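Local coordinates for protein transcription elongation factor Spt5 (Methanocaldococcus jannaschii, PDB 3LPE) that stimulates transcription elongation as the partner of Spt4, its NusG N-terminal (NGN) domain, the part present here, mediating the interaction with RNA polymerase, at residues A[24-32]-A[66-74]; A[44-54]-A[84-92]. All blocks are in the same frame, centred on the assembly; numbering follows the deposited sequence.

Interaction 1: residues A[24-32]-A[66-74]; sequences NIAGLMASR and LIKGMPRVR
Met29 and Leu66 bring the two backbones nearest, their CA atoms 6.5 Å apart, where helix 22-35 passes Leu66. From there residues 66-74 run back along the helix through two type II turns, Ile67 to Met70 and Met70 to Val73, so that Arg72 comes level with Ile25. Met29 lies at about a right angle to Leu66, its CG 3.7 Å from Leu66 CD2, and its extended chain carries CE to Ile67 CG2. Met70 enters from the turn with CG anti to its backbone N (chi1 -173°). A bend at chi3 (-74°) then sets Met70 SD 3.9 Å from Ile25 CG2 and lays Met70 CE against Leu28 CB, 3.9 Å away. Ile25 CG2 also meets Val73 CG2, while its CD1 rests on Arg72 O at 3.5 Å. At the other end Arg32, extended from CG to NE, reaches the C-terminal part of helix 60-67. Arg32 NE makes a weak, bent bond to Leu66 O (3.2 Å, 121° at the hydrogen), and its NH2 bonds to Glu65 O. Aliphatic and thioether groups thus join helix, turns and strand 73-76 over one face of the NGN sheet, with the Arg32 bonds to the Leu66 and Glu65 carbonyls as the polar part at the Leu66 end.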
loop_
_atom_site.group_PDB
_atom_site.type_symbol
_atom_site.label_atom_id
_atom_site.label_comp_id
_atom_site.label_asym_id
_atom_site.label_seq_id
_atom_site.Cartn_x
_atom_site.Cartn_y
_atom_site.Cartn_z
ATOM N N ASN A 24 -9.744 -0.235 -2.744
ATOM C CA ASN A 24 -10.082 -0.740 -4.069
ATOM C C ASN A 24 -9.073 -0.267 -5.087
ATOM O O ASN A 24 -8.561 -1.053 -5.880
ATOM C CB ASN A 24 -11.500 -0.302 -4.517
ATOM C CG ASN A 24 -12.612 -1.057 -3.796
ATOM O OD1 ASN A 24 -12.374 -2.069 -3.145
ATOM N ND2 ASN A 24 -13.842 -0.561 -3.922
ATOM N N ILE A 25 -8.761 1.025 -5.056
ATOM C CA ILE A 25 -7.833 1.575 -6.031
ATOM C C ILE A 25 -6.380 1.072 -5.813
ATOM O O ILE A 25 -5.662 0.811 -6.763
ATOM C CB ILE A 25 -7.916 3.105 -6.067
ATOM C CG1 ILE A 25 -9.150 3.507 -6.872
ATOM C CG2 ILE A 25 -6.680 3.696 -6.722
ATOM C CD1 ILE A 25 -9.733 4.804 -6.430
ATOM N N ALA A 26 -5.981 0.930 -4.561
ATOM C CA ALA A 26 -4.663 0.365 -4.246
ATOM C C ALA A 26 -4.531 -1.020 -4.895
ATOM O O ALA A 26 -3.480 -1.349 -5.414
ATOM C CB ALA A 26 -4.491 0.247 -2.757
ATOM N N GLY A 27 -5.596 -1.814 -4.834
ATOM C CA GLY A 27 -5.628 -3.140 -5.440
ATOM C C GLY A 27 -5.482 -3.145 -6.955
ATOM O O GLY A 27 -4.692 -3.906 -7.514
ATOM N N LEU A 28 -6.256 -2.298 -7.627
ATOM C CA LEU A 28 -6.135 -2.102 -9.065
ATOM C C LEU A 28 -4.751 -1.604 -9.446
ATOM O O LEU A 28 -4.187 -2.000 -10.468
ATOM C CB LEU A 28 -7.181 -1.092 -9.560
ATOM C CG LEU A 28 -8.627 -1.526 -9.335
ATOM C CD1 LEU A 28 -9.580 -0.396 -9.756
ATOM C CD2 LEU A 28 -8.927 -2.823 -10.096
ATOM N N MET A 29 -4.207 -0.720 -8.632
ATOM C CA MET A 29 -2.885 -0.177 -8.901
ATOM C C MET A 29 -1.834 -1.286 -8.863
ATOM O O MET A 29 -0.969 -1.368 -9.728
ATOM C CB MET A 29 -2.525 0.878 -7.859
ATOM C CG MET A 29 -3.109 2.253 -8.143
ATOM S SD MET A 29 -2.867 3.280 -6.708
ATOM C CE MET A 29 -2.982 4.927 -7.404
ATOM N N ALA A 30 -1.896 -2.118 -7.841
ATOM C CA ALA A 30 -0.863 -3.157 -7.680
ATOM C C ALA A 30 -0.892 -4.112 -8.875
ATOM O O ALA A 30 0.141 -4.481 -9.422
ATOM C CB ALA A 30 -1.064 -3.919 -6.382
ATOM N N SER A 31 -2.091 -4.505 -9.284
ATOM C CA SER A 31 -2.260 -5.340 -10.462
ATOM C C SER A 31 -1.683 -4.676 -11.705
ATOM O O SER A 31 -0.947 -5.306 -12.459
ATOM C CB SER A 31 -3.741 -5.670 -10.671
ATOM O OG SER A 31 -4.211 -6.422 -9.573
ATOM N N ARG A 32 -2.002 -3.402 -11.922
ATOM C CA ARG A 32 -1.503 -2.723 -13.107
ATOM C C ARG A 32 0.013 -2.542 -13.075
ATOM O O ARG A 32 0.677 -2.601 -14.110
ATOM C CB ARG A 32 -2.199 -1.370 -13.311
ATOM C CG ARG A 32 -1.762 -0.639 -14.557
ATOM C CD ARG A 32 -2.723 0.496 -14.882
ATOM N NE ARG A 32 -2.166 1.433 -15.850
ATOM C CZ ARG A 32 -2.169 1.248 -17.167
ATOM N NH1 ARG A 32 -2.691 0.141 -17.683
ATOM N NH2 ARG A 32 -1.636 2.164 -17.966
ATOM N N LEU A 66 0.612 4.604 -14.144
ATOM C CA LEU A 66 -0.137 3.738 -13.238
ATOM C C LEU A 66 -1.627 4.126 -13.231
ATOM O O LEU A 66 -2.506 3.266 -13.305
ATOM C CB LEU A 66 0.453 3.844 -11.819
ATOM C CG LEU A 66 -0.256 3.028 -10.737
ATOM C CD1 LEU A 66 -0.016 1.524 -10.998
ATOM C CD2 LEU A 66 0.224 3.428 -9.354
ATOM N N ILE A 67 -1.917 5.422 -13.162
ATOM C CA ILE A 67 -3.304 5.843 -12.956
ATOM C C ILE A 67 -3.986 6.160 -14.282
ATOM O O ILE A 67 -5.162 6.491 -14.321
ATOM C CB ILE A 67 -3.424 7.084 -12.014
ATOM C CG1 ILE A 67 -2.773 8.325 -12.630
ATOM C CG2 ILE A 67 -2.866 6.798 -10.635
ATOM C CD1 ILE A 67 -3.125 9.650 -11.887
ATOM N N LYS A 68 -3.229 6.075 -15.368
ATOM C CA LYS A 68 -3.748 6.430 -16.682
ATOM C C LYS A 68 -5.050 5.686 -16.993
ATOM O O LYS A 68 -5.055 4.459 -17.118
ATOM C CB LYS A 68 -2.696 6.154 -17.752
ATOM C CG LYS A 68 -3.032 6.676 -19.146
ATOM C CD LYS A 68 -1.832 6.506 -20.069
ATOM C CE LYS A 68 -2.205 6.736 -21.518
ATOM N NZ LYS A 68 -1.108 6.307 -22.423
ATOM N N GLY A 69 -6.153 6.431 -17.095
ATOM C CA GLY A 69 -7.438 5.849 -17.448
ATOM C C GLY A 69 -8.102 5.032 -16.349
ATOM O O GLY A 69 -9.133 4.398 -16.571
ATOM N N MET A 70 -7.515 5.034 -15.160
ATOM C CA MET A 70 -8.116 4.341 -14.019
ATOM C C MET A 70 -9.365 5.064 -13.486
ATOM O O MET A 70 -9.307 6.240 -13.153
ATOM C CB MET A 70 -7.078 4.183 -12.897
ATOM C CG MET A 70 -7.551 3.328 -11.737
ATOM S SD MET A 70 -6.220 2.960 -10.571
ATOM C CE MET A 70 -5.306 1.752 -11.522
ATOM N N PRO A 71 -10.494 4.347 -13.384
ATOM C CA PRO A 71 -11.709 4.987 -12.859
ATOM C C PRO A 71 -11.538 5.409 -11.398
ATOM O O PRO A 71 -10.746 4.804 -10.647
ATOM C CB PRO A 71 -12.776 3.891 -12.994
ATOM C CG PRO A 71 -12.241 2.966 -14.059
ATOM C CD PRO A 71 -10.750 2.990 -13.903
ATOM N N ARG A 72 -12.241 6.472 -11.023
ATOM C CA ARG A 72 -12.382 6.892 -9.635
ATOM C C ARG A 72 -11.099 7.494 -9.064
ATOM O O ARG A 72 -10.974 7.732 -7.867
ATOM C CB ARG A 72 -12.917 5.746 -8.774
ATOM C CG ARG A 72 -14.211 5.132 -9.310
ATOM C CD ARG A 72 -14.667 3.930 -8.469
ATOM N NE ARG A 72 -15.813 3.258 -9.077
ATOM C CZ ARG A 72 -16.404 2.174 -8.587
ATOM N NH1 ARG A 72 -15.961 1.619 -7.468
ATOM N NH2 ARG A 72 -17.442 1.644 -9.219
ATOM N N VAL A 73 -10.169 7.779 -9.956
ATOM C CA VAL A 73 -8.969 8.528 -9.600
ATOM C C VAL A 73 -9.058 9.941 -10.195
ATOM O O VAL A 73 -9.337 10.108 -11.376
ATOM C CB VAL A 73 -7.707 7.818 -10.111
ATOM C CG1 VAL A 73 -6.502 8.697 -9.915
ATOM C CG2 VAL A 73 -7.541 6.486 -9.373
ATOM N N ARG A 74 -8.801 10.941 -9.370
ATOM C CA ARG A 74 -8.910 12.358 -9.806
ATOM C C ARG A 74 -7.601 12.943 -10.294
ATOM O O ARG A 74 -7.591 13.848 -11.135
ATOM C CB ARG A 74 -9.429 13.219 -8.662
ATOM C CG ARG A 74 -9.728 14.679 -9.061
ATOM C CD ARG A 74 -10.729 14.721 -10.231
ATOM N NE ARG A 74 -10.967 16.083 -10.737
ATOM C CZ ARG A 74 -10.176 16.708 -11.613
ATOM N NH1 ARG A 74 -9.081 16.112 -12.086
ATOM N NH2 ARG A 74 -10.474 17.935 -12.013
#

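Interaction 2: residues A[44-54]-A[84-92]; sequences LASESLKGYVL and EEIEPLLTP
Leu89 packs over the hairpin of strands 40-45 and 52-57, part of the antiparallel sheet in the NGN alpha/beta fold, and brings the weakly bonded, kinked C-terminal helix 83-90 against it. Leu44 and Leu54 form a hydrogen-bonded antiparallel pair, N to O in both directions, which sets their side chains next to each other on the face turned to the helix. The apolar contacts gather there. Leu54 and Ile86 meet tip to tip, CD1 to CG1 at 3.9 Å, whereas Leu44 and Ile86 overlap alongside, pointing opposite ways, with Leu44 CD2 3.9 Å from Ile86 CG2. Leu89 crosses Leu54 at about a right angle and places its CD1 3.9 Å from Leu54 CD1. Its other branch, CD2, makes van der Waals contact with the Ser46 and Ser48 hydroxyl oxygens, closely at Leu89 CD2 to Ser48 OG, 3.2 Å. Leu44 and Ala45 also pair with a strand of the neighbouring RNA polymerase subunit E'' chain, continuing the sheet across the heterodimer interface.

The hydrogen bonds lie at the loop end. Ser46 OG, anti to its own N (chi1 166°), reaches forward to accept from Ser48 N at 3.0 Å, an ST turn within the type I turn from Ser46 to Leu49. No direct hydrogen bond joins the segments; a water donates to Leu89 O at 2.8 Å and lies unusually close, 2.5 Å, to Ser46 OG, making its second bond less certain.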
loop_
_atom_site.group_PDB
_atom_site.type_symbol
_atom_site.label_atom_id
_atom_site.label_comp_id
_atom_site.label_asym_id
_atom_site.label_seq_id
_atom_site.Cartn_x
_atom_site.Cartn_y
_atom_site.Cartn_z
ATOM N N LEU A 44 0.063 2.649 -0.349
ATOM C CA LEU A 44 -0.389 2.700 1.038
ATOM C C LEU A 44 -1.746 3.405 1.128
ATOM O O LEU A 44 -1.897 4.541 0.645
ATOM C CB LEU A 44 0.661 3.434 1.896
ATOM C CG LEU A 44 0.230 3.881 3.285
ATOM C CD1 LEU A 44 0.272 2.719 4.215
ATOM C CD2 LEU A 44 1.115 4.997 3.787
ATOM N N ALA A 45 -2.719 2.724 1.723
ATOM C CA ALA A 45 -4.046 3.285 1.924
ATOM C C ALA A 45 -4.343 3.281 3.406
ATOM O O ALA A 45 -4.627 2.234 3.975
ATOM C CB ALA A 45 -5.108 2.492 1.152
ATOM N N SER A 46 -4.247 4.453 4.026
ATOM C CA SER A 46 -4.469 4.613 5.463
ATOM C C SER A 46 -5.884 5.094 5.751
ATOM O O SER A 46 -6.383 5.991 5.062
ATOM C CB SER A 46 -3.484 5.643 6.017
ATOM O OG SER A 46 -3.869 6.063 7.314
ATOM N N GLU A 47 -6.510 4.519 6.775
ATOM C CA GLU A 47 -7.854 4.907 7.177
ATOM C C GLU A 47 -7.866 6.349 7.649
ATOM O O GLU A 47 -8.903 6.994 7.658
ATOM C CB GLU A 47 -8.382 3.998 8.292
ATOM C CG GLU A 47 -8.785 2.622 7.813
ATOM C CD GLU A 47 -9.829 2.676 6.718
ATOM O OE1 GLU A 47 -9.733 1.884 5.754
ATOM O OE2 GLU A 47 -10.746 3.517 6.816
ATOM N N SER A 48 -6.710 6.861 8.046
ATOM C CA SER A 48 -6.664 8.207 8.584
ATOM C C SER A 48 -6.408 9.194 7.449
ATOM O O SER A 48 -6.218 10.393 7.664
ATOM C CB SER A 48 -5.607 8.307 9.690
ATOM O OG SER A 48 -4.334 8.500 9.126
ATOM N N LEU A 49 -6.438 8.681 6.229
ATOM C CA LEU A 49 -6.213 9.517 5.057
ATOM C C LEU A 49 -7.233 9.227 3.968
ATOM O O LEU A 49 -6.914 8.616 2.953
ATOM C CB LEU A 49 -4.806 9.301 4.510
ATOM C CG LEU A 49 -4.409 10.235 3.376
ATOM C CD1 LEU A 49 -4.655 11.674 3.804
ATOM C CD2 LEU A 49 -2.949 10.020 2.992
ATOM N N LYS A 50 -8.466 9.668 4.179
ATOM C CA LYS A 50 -9.538 9.332 3.247
ATOM C C LYS A 50 -9.430 10.126 1.945
ATOM O O LYS A 50 -9.099 11.314 1.956
ATOM C CB LYS A 50 -10.884 9.574 3.901
ATOM C CG LYS A 50 -10.950 9.094 5.334
ATOM C CD LYS A 50 -12.005 9.876 6.104
ATOM C CE LYS A 50 -11.652 9.997 7.585
ATOM N NZ LYS A 50 -12.353 11.152 8.229
ATOM N N GLY A 51 -9.713 9.468 0.830
ATOM C CA GLY A 51 -9.667 10.106 -0.476
ATOM C C GLY A 51 -8.307 10.151 -1.131
ATOM O O GLY A 51 -8.146 10.779 -2.185
ATOM N N TYR A 52 -7.327 9.477 -0.533
ATOM C CA TYR A 52 -5.973 9.453 -1.098
ATOM C C TYR A 52 -5.293 8.106 -0.930
ATOM O O TYR A 52 -5.510 7.407 0.041
ATOM C CB TYR A 52 -5.088 10.512 -0.439
ATOM C CG TYR A 52 -5.603 11.891 -0.698
ATOM C CD1 TYR A 52 -6.558 12.456 0.133
ATOM C CD2 TYR A 52 -5.181 12.605 -1.807
ATOM C CE1 TYR A 52 -7.070 13.716 -0.115
ATOM C CE2 TYR A 52 -5.697 13.870 -2.069
ATOM C CZ TYR A 52 -6.633 14.409 -1.218
ATOM O OH TYR A 52 -7.140 15.653 -1.473
ATOM N N VAL A 53 -4.467 7.773 -1.899
ATOM C CA VAL A 53 -3.621 6.587 -1.820
ATOM C C VAL A 53 -2.199 7.083 -2.060
ATOM O O VAL A 53 -1.967 7.949 -2.921
ATOM C CB VAL A 53 -4.041 5.534 -2.876
ATOM C CG1 VAL A 53 -3.072 4.378 -2.906
ATOM C CG2 VAL A 53 -5.445 5.014 -2.559
ATOM N N LEU A 54 -1.250 6.571 -1.285
ATOM C CA LEU A 54 0.145 6.997 -1.416
ATOM C C LEU A 54 0.887 5.976 -2.254
ATOM O O LEU A 54 0.775 4.793 -1.980
ATOM C CB LEU A 54 0.779 7.059 -0.031
ATOM C CG LEU A 54 0.129 8.088 0.908
ATOM C CD1 LEU A 54 0.812 8.116 2.262
ATOM C CD2 LEU A 54 0.139 9.474 0.292
ATOM N N GLU A 84 9.140 10.917 6.365
ATOM C CA GLU A 84 8.737 11.284 7.726
ATOM C C GLU A 84 7.252 11.620 7.877
ATOM O O GLU A 84 6.690 11.425 8.953
ATOM C CB GLU A 84 9.584 12.436 8.287
ATOM C CG GLU A 84 10.246 13.285 7.231
ATOM C CD GLU A 84 11.462 12.598 6.653
ATOM O OE1 GLU A 84 12.184 11.931 7.427
ATOM O OE2 GLU A 84 11.688 12.719 5.429
ATOM N N GLU A 85 6.622 12.115 6.816
ATOM C CA GLU A 85 5.190 12.435 6.869
ATOM C C GLU A 85 4.330 11.182 6.757
ATOM O O GLU A 85 3.149 11.183 7.085
ATOM C CB GLU A 85 4.809 13.489 5.801
ATOM C CG GLU A 85 5.435 14.862 6.097
ATOM C CD GLU A 85 5.113 15.946 5.063
ATOM O OE1 GLU A 85 4.380 15.664 4.096
ATOM O OE2 GLU A 85 5.614 17.082 5.227
ATOM N N ILE A 86 4.954 10.092 6.330
ATOM C CA ILE A 86 4.277 8.822 6.150
ATOM C C ILE A 86 4.378 7.885 7.360
ATOM O O ILE A 86 3.440 7.157 7.668
ATOM C CB ILE A 86 4.841 8.128 4.896
ATOM C CG1 ILE A 86 4.350 8.864 3.649
ATOM C CG2 ILE A 86 4.473 6.651 4.852
ATOM C CD1 ILE A 86 4.869 8.286 2.368
ATOM N N GLU A 87 5.519 7.910 8.044
ATOM C CA GLU A 87 5.775 7.017 9.166
ATOM C C GLU A 87 4.662 6.923 10.219
ATOM O O GLU A 87 4.337 5.817 10.671
ATOM C CB GLU A 87 7.126 7.345 9.822
ATOM C CG GLU A 87 8.301 7.173 8.869
ATOM C CD GLU A 87 9.645 7.418 9.529
ATOM O OE1 GLU A 87 9.844 6.944 10.668
ATOM O OE2 GLU A 87 10.502 8.072 8.899
ATOM N N PRO A 88 4.082 8.070 10.622
ATOM C CA PRO A 88 3.003 7.989 11.612
ATOM C C PRO A 88 1.810 7.177 11.104
ATOM O O PRO A 88 1.060 6.625 11.910
ATOM C CB PRO A 88 2.599 9.464 11.812
ATOM C CG PRO A 88 3.794 10.249 11.397
ATOM C CD PRO A 88 4.374 9.469 10.249
ATOM N N LEU A 89 1.636 7.114 9.788
ATOM C CA LEU A 89 0.559 6.315 9.211
ATOM C C LEU A 89 0.786 4.806 9.366
ATOM O O LEU A 89 -0.166 4.023 9.329
ATOM C CB LEU A 89 0.363 6.662 7.734
ATOM C CG LEU A 89 0.008 8.132 7.486
ATOM C CD1 LEU A 89 -0.162 8.411 6.007
ATOM C CD2 LEU A 89 -1.241 8.475 8.240
ATOM N N LEU A 90 2.045 4.415 9.562
ATOM C CA LEU A 90 2.423 3.004 9.632
ATOM C C LEU A 90 1.941 2.313 10.897
ATOM O O LEU A 90 1.597 1.135 10.881
ATOM C CB LEU A 90 3.934 2.849 9.501
ATOM C CG LEU A 90 4.423 2.486 8.101
ATOM C CD1 LEU A 90 3.481 3.000 7.042
ATOM C CD2 LEU A 90 5.831 3.015 7.877
ATOM N N THR A 91 1.928 3.043 11.999
ATOM C CA THR A 91 1.336 2.518 13.213
ATOM C C THR A 91 0.120 3.360 13.560
ATOM O O THR A 91 0.231 4.337 14.297
ATOM C CB THR A 91 2.331 2.511 14.380
ATOM O OG1 THR A 91 3.601 2.048 13.912
ATOM C CG2 THR A 91 1.836 1.585 15.493
ATOM N N PRO A 92 -1.047 2.979 13.017
ATOM C CA PRO A 92 -2.311 3.710 13.172
ATOM C C PRO A 92 -2.571 4.186 14.611
ATOM O O PRO A 92 -2.491 5.382 14.910
ATOM C CB PRO A 92 -3.362 2.678 12.756
ATOM C CG PRO A 92 -2.655 1.777 11.795
ATOM C CD PRO A 92 -1.197 1.767 12.187
ATOM O OXT PRO A 92 -2.869 3.404 15.518
HETATM O O HOH W 1 -2.870 4.797 9.279
#

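Both contacts are built on the antiparallel sheet of the NGN domain, on opposite sides of the chain's centre and with their own centres about 17 Å apart. Their segments alternate along the chain: 24-32, 44-54, 66-74, 84-92. Helix 22-35 leads into strand 40-45, and strand 52-57 into helix 60-67, so the two contacts interleave in sequence within one domain. They meet directly where Met29 SD of interaction 1 packs 4.0 Å from Val53 CG1 of interaction 2. Val53 faces helix 22-35 and its neighbour Leu54 faces helix 83-90, which places the two helices on opposite faces of the sheet. The subunit E'' chain also packs on Ala26 and Ala30, so both contacts border the heterodimer interface.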